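Local coordinates for protein squalene synthase HpnC (Alicyclobacillus acidocaldarius subsp. acidocaldarius, PDB 4HD1) that probably takes part in making squalene from isoprenoid diphosphates, as a member of the squalene/phytoene synthase family, at residues R108-A112 and R133-V139. Numbering follows the deposited sequence.
Sequences RLIEA and RYSADPV
Arg-108 sets its CB between Pro-138 CG, 3.7 Å away, and the ring of Tyr-134, along which its stem continues. A chi1 of -77° puts CG beside the backbone N, and the chain is then extended from CG to NE, CG reaching Tyr-134 CD1 at 3.7 Å. CD passes Arg-133 O, and NE is near Tyr-134 CE1, the guanidinium plane turned 61° from the ring. At the tip, NH2 comes within 3.4 Å of Arg-133 NH2, two like charges, each probably offset by a salt bridge: Arg-108 by Glu-104, Arg-133 by Asp-130. Arginine suits this place because its long stem can pack against carbon while its charge is served by Glu-104. Cutting Arg-108 back to alanine would remove the CG that packs on Tyr-134 and would probably leave a gap there, with Glu-104 lacking this charge partner. From the next turn, Glu-111 CG meets Tyr-134 CD1 at 3.7 Å, while its carboxylate turns to Arg-114; Arg-115 adds a cation-pi contact to the ring. Tyr-134 brings its ring edge toward Arg-108 O, in plane.

Closer to the core, small and apolar residues permit a near approach. Ala-112 CB sits 3.4 Å from Tyr-134 O and meets the CB atoms of Tyr-134 and Ser-135, with little room for a larger group. Leu-109 CG packs on Pro-138 CB at 3.7 Å, while its CD2 reaches Tyr-134 O and Val-139 CG2, and Phe-50 and Cys-51 of helix 41-56 touch it. No hydrogen bond crosses; van der Waals packing of side chains and backbone joins helix 104-118 to the break between helices 125-135 and 137-146, where Pro-138, with no N-H to give, fits the first turn of the second, within the all-helical fold of the squalene/phytoene synthase family.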
loop_
_atom_site.group_PDB
_atom_site.type_symbol
_atom_site.label_atom_id
_atom_site.label_comp_id
_atom_site.label_asym_id
_atom_site.label_seq_id
_atom_site.Cartn_x
_atom_site.Cartn_y
_atom_site.Cartn_z
ATOM N N ARG A 108 4.256 6.969 8.304
ATOM C CA ARG A 108 3.557 7.414 7.098
ATOM C C ARG A 108 2.285 6.620 6.833
ATOM O O ARG A 108 1.283 7.174 6.381
ATOM C CB ARG A 108 4.482 7.405 5.886
ATOM C CG ARG A 108 5.409 8.597 5.894
ATOM C CD ARG A 108 6.286 8.661 4.665
ATOM N NE ARG A 108 6.919 9.973 4.573
ATOM C CZ ARG A 108 7.824 10.313 3.662
ATOM N NH1 ARG A 108 8.222 9.437 2.747
ATOM N NH2 ARG A 108 8.338 11.534 3.667
ATOM N N LEU A 109 2.328 5.328 7.135
ATOM C CA LEU A 109 1.151 4.476 7.007
ATOM C C LEU A 109 0.060 4.894 7.980
ATOM O O LEU A 109 -1.127 4.812 7.653
ATOM C CB LEU A 109 1.523 3.012 7.226
ATOM C CG LEU A 109 2.242 2.397 6.033
ATOM C CD1 LEU A 109 2.995 1.147 6.465
ATOM C CD2 LEU A 109 1.265 2.111 4.895
ATOM N N ILE A 110 0.480 5.330 9.170
ATOM C CA ILE A 110 -0.419 5.874 10.193
ATOM C C ILE A 110 -1.026 7.183 9.692
ATOM O O ILE A 110 -2.234 7.389 9.788
ATOM C CB ILE A 110 0.311 6.073 11.548
ATOM C CG1 ILE A 110 0.545 4.714 12.221
ATOM C CG2 ILE A 110 -0.472 7.004 12.473
ATOM C CD1 ILE A 110 1.432 4.760 13.445
ATOM N N GLU A 111 -0.173 8.046 9.142
ATOM C CA GLU A 111 -0.587 9.321 8.563
ATOM C C GLU A 111 -1.523 9.145 7.362
ATOM O O GLU A 111 -2.405 9.970 7.154
ATOM C CB GLU A 111 0.647 10.160 8.191
ATOM C CG GLU A 111 0.371 11.490 7.490
ATOM C CD GLU A 111 -0.202 12.564 8.404
ATOM O OE1 GLU A 111 -0.377 12.312 9.619
ATOM O OE2 GLU A 111 -0.480 13.674 7.896
ATOM N N ALA A 112 -1.344 8.068 6.595
ATOM C CA ALA A 112 -2.208 7.780 5.443
ATOM C C ALA A 112 -3.679 7.721 5.844
ATOM O O ALA A 112 -4.547 8.212 5.124
ATOM C CB ALA A 112 -1.796 6.481 4.770
ATOM N N ARG A 133 2.305 8.622 -1.460
ATOM C CA ARG A 133 3.536 8.643 -0.661
ATOM C C ARG A 133 3.321 8.183 0.788
ATOM O O ARG A 133 4.288 7.892 1.501
ATOM C CB ARG A 133 4.180 10.031 -0.688
ATOM C CG ARG A 133 4.850 10.373 -2.013
ATOM C CD ARG A 133 5.301 11.826 -2.081
ATOM N NE ARG A 133 6.300 12.139 -1.058
ATOM C CZ ARG A 133 6.048 12.784 0.079
ATOM N NH1 ARG A 133 4.820 13.210 0.355
ATOM N NH2 ARG A 133 7.030 13.010 0.942
ATOM N N TYR A 134 2.058 8.110 1.213
ATOM C CA TYR A 134 1.718 7.706 2.579
ATOM C C TYR A 134 1.002 6.368 2.607
ATOM O O TYR A 134 1.219 5.571 3.515
ATOM C CB TYR A 134 0.882 8.787 3.292
ATOM C CG TYR A 134 1.649 10.077 3.475
ATOM C CD1 TYR A 134 2.373 10.323 4.644
ATOM C CD2 TYR A 134 1.686 11.036 2.461
ATOM C CE1 TYR A 134 3.102 11.493 4.802
ATOM C CE2 TYR A 134 2.409 12.208 2.609
ATOM C CZ TYR A 134 3.110 12.432 3.778
ATOM O OH TYR A 134 3.821 13.597 3.918
ATOM N N SER A 135 0.159 6.125 1.610
ATOM C CA SER A 135 -0.662 4.921 1.583
ATOM C C SER A 135 0.005 3.740 0.888
ATOM O O SER A 135 -0.265 2.598 1.238
ATOM C CB SER A 135 -2.007 5.210 0.919
ATOM O OG SER A 135 -1.823 5.857 -0.326
ATOM N N ALA A 136 0.867 4.005 -0.091
ATOM C CA ALA A 136 1.389 2.934 -0.945
ATOM C C ALA A 136 2.887 2.751 -0.812
ATOM O O ALA A 136 3.347 1.653 -0.482
ATOM C CB ALA A 136 1.007 3.175 -2.400
ATOM N N ASP A 137 3.639 3.824 -1.067
ATOM C CA ASP A 137 5.113 3.805 -0.994
ATOM C C ASP A 137 5.708 3.156 0.269
ATOM O O ASP A 137 6.692 2.426 0.164
ATOM C CB ASP A 137 5.697 5.217 -1.130
ATOM C CG ASP A 137 5.410 5.858 -2.481
ATOM O OD1 ASP A 137 4.729 5.231 -3.334
ATOM O OD2 ASP A 137 5.878 7.008 -2.678
ATOM N N PRO A 138 5.139 3.429 1.469
ATOM C CA PRO A 138 5.854 2.893 2.632
ATOM C C PRO A 138 5.942 1.358 2.686
ATOM O O PRO A 138 6.921 0.834 3.212
ATOM C CB PRO A 138 5.069 3.461 3.817
ATOM C CG PRO A 138 4.454 4.716 3.284
ATOM C CD PRO A 138 4.059 4.348 1.880
ATOM N N VAL A 139 4.960 0.651 2.120
ATOM C CA VAL A 139 4.980 -0.819 2.087
ATOM C C VAL A 139 6.209 -1.320 1.326
ATOM O O VAL A 139 6.979 -2.163 1.832
ATOM C CB VAL A 139 3.706 -1.402 1.442
ATOM C CG1 VAL A 139 3.706 -2.921 1.558
ATOM C CG2 VAL A 139 2.453 -0.828 2.104
#